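Local coordinates for protein epoxide hydrolase (Aspergillus niger, PDB 3G02) that probably hydrolyses epoxides to vicinal diols as an alpha/beta-hydrolase-fold enzyme, here in a variant evolved in the laboratory for enantioselectivity, at residues A[56-66]-A[272-283]. The protein carries 9 engineered substitutions. Sequence-based numbering, arbitrary orientation.
Sequences GITSEWLTTMR and IALLAWIGEKYL
The indole of W61 is sandwiched between L283 and M65. L283 CD1 sits over the five-membered ring, 3.7 Å from its centroid and 14° off the ring normal, a CH-pi contact, while M65 CG of the same helix as W61 covers the opposite face. With CG anti to the backbone N (chi1 -179°), the indole reaches across to helix 272-283. Its far corner, CH2, lies 3.9 Å from G279 CA; G279 has no side chain, and the indole approaches the helix backbone directly there. The two methyls of L275 split their contacts: CD1 meets W61 CH2 at 3.8 Å, CD2 touches both L62 CD1 and M65 CB. Further along, L62 CD2 touches I272 CG2, and the side chains of I272 and R66 cross at about a right angle, I272 CD1 touching CB and CG of R66, whose guanidinium bonds to the carbonyls of V36 and R37. At the other end, the loop before helix 59-66 brings in I57, its two branches dividing the work: CD1 lands on A276 CB at 3.6 Å, and CG2 rests 3.7 Å from E280 CA. T58 N-caps the helix that follows, OG1 accepting from W61 N (3.0 Å). No hydrogen bond crosses between the two segments; T262 OG1 of the second subunit bonds to I57 N and E280 OE1, and R259 of that subunit forms a salt bridge with E280 OE2, which K281 NZ also meets (2.7 Å). The axes of segments 59-66 and 272-283 come within 11.0 Å, at 123° between their N-to-C directions. This apolar helix-helix packing, partly within the subunit interface, joins the N-terminal region characteristic of this epoxide hydrolase family to the helical cap (lid) inserted between strands 209-214 and 340-345 of the alpha/beta-hydrolase fold.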
loop_
_atom_site.group_PDB
_atom_site.type_symbol
_atom_site.label_atom_id
_atom_site.label_comp_id
_atom_site.label_asym_id
_atom_site.label_seq_id
_atom_site.Cartn_x
_atom_site.Cartn_y
_atom_site.Cartn_z
ATOM N N GLY A 56 -3.038 4.340 11.100
ATOM C CA GLY A 56 -2.897 2.892 11.043
ATOM C C GLY A 56 -2.465 2.334 12.384
ATOM O O GLY A 56 -2.579 3.013 13.412
ATOM N N ILE A 57 -1.957 1.104 12.377
ATOM C CA ILE A 57 -1.667 0.390 13.622
ATOM C C ILE A 57 -0.619 1.109 14.470
ATOM O O ILE A 57 0.347 1.666 13.954
ATOM C CB ILE A 57 -1.219 -1.065 13.376
ATOM C CG1 ILE A 57 0.014 -1.104 12.465
ATOM C CG2 ILE A 57 -2.366 -1.888 12.776
ATOM C CD1 ILE A 57 1.065 -2.058 12.922
ATOM N N THR A 58 -0.821 1.092 15.780
ATOM C CA THR A 58 0.103 1.753 16.691
ATOM C C THR A 58 1.279 0.849 17.033
ATOM O O THR A 58 1.195 -0.377 16.913
ATOM C CB THR A 58 -0.592 2.155 18.007
ATOM O OG1 THR A 58 -1.023 0.974 18.695
ATOM C CG2 THR A 58 -1.792 3.066 17.744
ATOM N N SER A 59 2.372 1.465 17.474
ATOM C CA SER A 59 3.519 0.718 17.972
ATOM C C SER A 59 3.130 -0.185 19.140
ATOM O O SER A 59 3.542 -1.341 19.186
ATOM C CB SER A 59 4.634 1.673 18.396
ATOM O OG SER A 59 5.283 2.205 17.251
ATOM N N GLU A 60 2.335 0.345 20.066
ATOM C CA GLU A 60 1.891 -0.420 21.231
ATOM C C GLU A 60 1.149 -1.688 20.823
ATOM O O GLU A 60 1.443 -2.773 21.315
ATOM C CB GLU A 60 1.002 0.439 22.123
ATOM C CG GLU A 60 0.635 -0.218 23.446
ATOM C CD GLU A 60 -0.294 0.625 24.305
ATOM O OE1 GLU A 60 -0.627 1.773 23.924
ATOM O OE2 GLU A 60 -0.699 0.130 25.379
ATOM N N TRP A 61 0.199 -1.546 19.902
ATOM C CA TRP A 61 -0.602 -2.681 19.468
ATOM C C TRP A 61 0.273 -3.737 18.798
ATOM O O TRP A 61 0.189 -4.919 19.133
ATOM C CB TRP A 61 -1.723 -2.224 18.529
ATOM C CG TRP A 61 -2.610 -3.339 18.066
ATOM C CD1 TRP A 61 -3.726 -3.810 18.696
ATOM C CD2 TRP A 61 -2.451 -4.131 16.882
ATOM N NE1 TRP A 61 -4.273 -4.847 17.983
ATOM C CE2 TRP A 61 -3.518 -5.060 16.858
ATOM C CE3 TRP A 61 -1.521 -4.140 15.836
ATOM C CZ2 TRP A 61 -3.675 -5.996 15.830
ATOM C CZ3 TRP A 61 -1.673 -5.075 14.810
ATOM C CH2 TRP A 61 -2.750 -5.988 14.818
ATOM N N LEU A 62 1.120 -3.318 17.862
ATOM C CA LEU A 62 1.951 -4.284 17.144
ATOM C C LEU A 62 2.929 -5.017 18.064
ATOM O O LEU A 62 3.098 -6.229 17.936
ATOM C CB LEU A 62 2.674 -3.645 15.955
ATOM C CG LEU A 62 3.272 -4.647 14.956
ATOM C CD1 LEU A 62 2.198 -5.517 14.308
ATOM C CD2 LEU A 62 4.096 -3.940 13.896
ATOM N N THR A 63 3.556 -4.271 18.975
ATOM C CA THR A 63 4.485 -4.835 19.957
ATOM C C THR A 63 3.783 -5.883 20.819
ATOM O O THR A 63 4.281 -7.003 20.980
ATOM C CB THR A 63 5.073 -3.729 20.868
ATOM O OG1 THR A 63 5.673 -2.708 20.062
ATOM C CG2 THR A 63 6.121 -4.297 21.834
ATOM N N THR A 64 2.624 -5.507 21.356
ATOM C CA THR A 64 1.817 -6.375 22.224
ATOM C C THR A 64 1.330 -7.619 21.480
ATOM O O THR A 64 1.379 -8.728 22.012
ATOM C CB THR A 64 0.620 -5.605 22.827
ATOM O OG1 THR A 64 1.112 -4.539 23.650
ATOM C CG2 THR A 64 -0.263 -6.524 23.678
ATOM N N MET A 65 0.880 -7.435 20.242
ATOM C CA MET A 65 0.406 -8.563 19.439
ATOM C C MET A 65 1.527 -9.521 19.059
ATOM O O MET A 65 1.317 -10.736 19.032
ATOM C CB MET A 65 -0.319 -8.071 18.185
ATOM C CG MET A 65 -1.645 -7.401 18.483
ATOM S SD MET A 65 -2.903 -8.546 19.084
ATOM C CE MET A 65 -3.445 -9.313 17.557
ATOM N N ARG A 66 2.715 -8.980 18.773
ATOM C CA ARG A 66 3.887 -9.807 18.483
ATOM C C ARG A 66 4.245 -10.674 19.686
ATOM O O ARG A 66 4.518 -11.864 19.537
ATOM C CB ARG A 66 5.086 -8.944 18.072
ATOM C CG ARG A 66 6.336 -9.758 17.753
ATOM C CD ARG A 66 7.504 -8.876 17.345
ATOM N NE ARG A 66 8.754 -9.634 17.312
ATOM C CZ ARG A 66 9.522 -9.852 18.377
ATOM N NH1 ARG A 66 9.182 -9.368 19.566
ATOM N NH2 ARG A 66 10.636 -10.557 18.255
ATOM N N ILE A 272 4.810 -10.520 10.542
ATOM C CA ILE A 272 4.515 -9.232 11.167
ATOM C C ILE A 272 4.052 -8.195 10.130
ATOM O O ILE A 272 3.166 -7.382 10.418
ATOM C CB ILE A 272 5.704 -8.741 12.034
ATOM C CG1 ILE A 272 5.774 -9.573 13.330
ATOM C CG2 ILE A 272 5.630 -7.236 12.321
ATOM C CD1 ILE A 272 4.600 -9.426 14.272
ATOM N N ALA A 273 4.626 -8.245 8.926
ATOM C CA ALA A 273 4.125 -7.429 7.816
ATOM C C ALA A 273 2.662 -7.759 7.540
ATOM O O ALA A 273 1.823 -6.864 7.442
ATOM C CB ALA A 273 4.965 -7.633 6.558
ATOM N N LEU A 274 2.363 -9.051 7.436
ATOM C CA LEU A 274 0.998 -9.480 7.193
ATOM C C LEU A 274 0.058 -9.036 8.324
ATOM O O LEU A 274 -1.047 -8.542 8.074
ATOM C CB LEU A 274 0.954 -10.996 6.995
ATOM C CG LEU A 274 -0.388 -11.577 6.553
ATOM C CD1 LEU A 274 -0.718 -11.212 5.118
ATOM C CD2 LEU A 274 -0.352 -13.083 6.732
ATOM N N LEU A 275 0.501 -9.210 9.568
ATOM C CA LEU A 275 -0.305 -8.826 10.728
ATOM C C LEU A 275 -0.626 -7.330 10.735
ATOM O O LEU A 275 -1.752 -6.938 11.040
ATOM C CB LEU A 275 0.392 -9.224 12.036
ATOM C CG LEU A 275 -0.251 -8.798 13.364
ATOM C CD1 LEU A 275 -1.611 -9.444 13.586
ATOM C CD2 LEU A 275 0.676 -9.138 14.523
ATOM N N ALA A 276 0.358 -6.501 10.407
ATOM C CA ALA A 276 0.142 -5.055 10.386
ATOM C C ALA A 276 -0.883 -4.653 9.322
ATOM O O ALA A 276 -1.820 -3.898 9.599
ATOM C CB ALA A 276 1.455 -4.315 10.181
ATOM N N TRP A 277 -0.700 -5.172 8.108
ATOM C CA TRP A 277 -1.553 -4.804 6.979
ATOM C C TRP A 277 -2.990 -5.281 7.172
ATOM O O TRP A 277 -3.941 -4.517 6.965
ATOM C CB TRP A 277 -0.968 -5.405 5.710
ATOM C CG TRP A 277 -1.604 -4.991 4.405
ATOM C CD1 TRP A 277 -2.621 -5.628 3.746
ATOM C CD2 TRP A 277 -1.217 -3.886 3.574
ATOM N NE1 TRP A 277 -2.893 -4.984 2.558
ATOM C CE2 TRP A 277 -2.048 -3.914 2.428
ATOM C CE3 TRP A 277 -0.251 -2.877 3.683
ATOM C CZ2 TRP A 277 -1.941 -2.970 1.401
ATOM C CZ3 TRP A 277 -0.149 -1.932 2.665
ATOM C CH2 TRP A 277 -0.995 -1.983 1.542
ATOM N N ILE A 278 -3.145 -6.548 7.550
ATOM C CA ILE A 278 -4.471 -7.139 7.725
ATOM C C ILE A 278 -5.075 -6.753 9.077
ATOM O O ILE A 278 -6.271 -6.448 9.168
ATOM C CB ILE A 278 -4.431 -8.672 7.522
ATOM C CG1 ILE A 278 -4.138 -8.975 6.048
ATOM C CG2 ILE A 278 -5.736 -9.322 7.979
ATOM C CD1 ILE A 278 -4.134 -10.444 5.681
ATOM N N GLY A 279 -4.247 -6.758 10.119
ATOM C CA GLY A 279 -4.698 -6.388 11.457
ATOM C C GLY A 279 -5.304 -5.001 11.505
ATOM O O GLY A 279 -6.280 -4.774 12.215
ATOM N N GLU A 280 -4.740 -4.066 10.740
ATOM C CA GLU A 280 -5.308 -2.716 10.677
ATOM C C GLU A 280 -6.789 -2.773 10.334
ATOM O O GLU A 280 -7.595 -2.039 10.905
ATOM C CB GLU A 280 -4.589 -1.849 9.653
ATOM C CG GLU A 280 -5.043 -0.394 9.698
ATOM C CD GLU A 280 -4.753 0.336 8.413
ATOM O OE1 GLU A 280 -3.563 0.488 8.072
ATOM O OE2 GLU A 280 -5.720 0.769 7.744
ATOM N N LYS A 281 -7.139 -3.656 9.405
ATOM C CA LYS A 281 -8.522 -3.761 8.948
ATOM C C LYS A 281 -9.421 -4.460 9.961
ATOM O O LYS A 281 -10.562 -4.055 10.162
ATOM C CB LYS A 281 -8.593 -4.415 7.562
ATOM C CG LYS A 281 -7.705 -3.738 6.496
ATOM C CD LYS A 281 -7.768 -2.200 6.548
ATOM C CE LYS A 281 -7.007 -1.571 5.385
ATOM N NZ LYS A 281 -6.972 -0.075 5.472
ATOM N N TYR A 282 -8.906 -5.492 10.625
ATOM C CA TYR A 282 -9.671 -6.100 11.713
ATOM C C TYR A 282 -9.896 -5.136 12.876
ATOM O O TYR A 282 -10.868 -5.284 13.619
ATOM C CB TYR A 282 -9.030 -7.401 12.196
ATOM C CG TYR A 282 -9.349 -8.588 11.318
ATOM C CD1 TYR A 282 -10.624 -9.165 11.323
ATOM C CD2 TYR A 282 -8.381 -9.138 10.479
ATOM C CE1 TYR A 282 -10.925 -10.257 10.513
ATOM C CE2 TYR A 282 -8.673 -10.232 9.668
ATOM C CZ TYR A 282 -9.938 -10.787 9.688
ATOM O OH TYR A 282 -10.235 -11.868 8.883
ATOM N N LEU A 283 -9.019 -4.144 13.025
ATOM C CA LEU A 283 -9.210 -3.114 14.044
ATOM C C LEU A 283 -10.192 -2.029 13.609
ATOM O O LEU A 283 -11.062 -1.621 14.381
ATOM C CB LEU A 283 -7.871 -2.470 14.409
ATOM C CG LEU A 283 -6.872 -3.318 15.193
ATOM C CD1 LEU A 283 -5.562 -2.560 15.318
ATOM C CD2 LEU A 283 -7.411 -3.696 16.571
#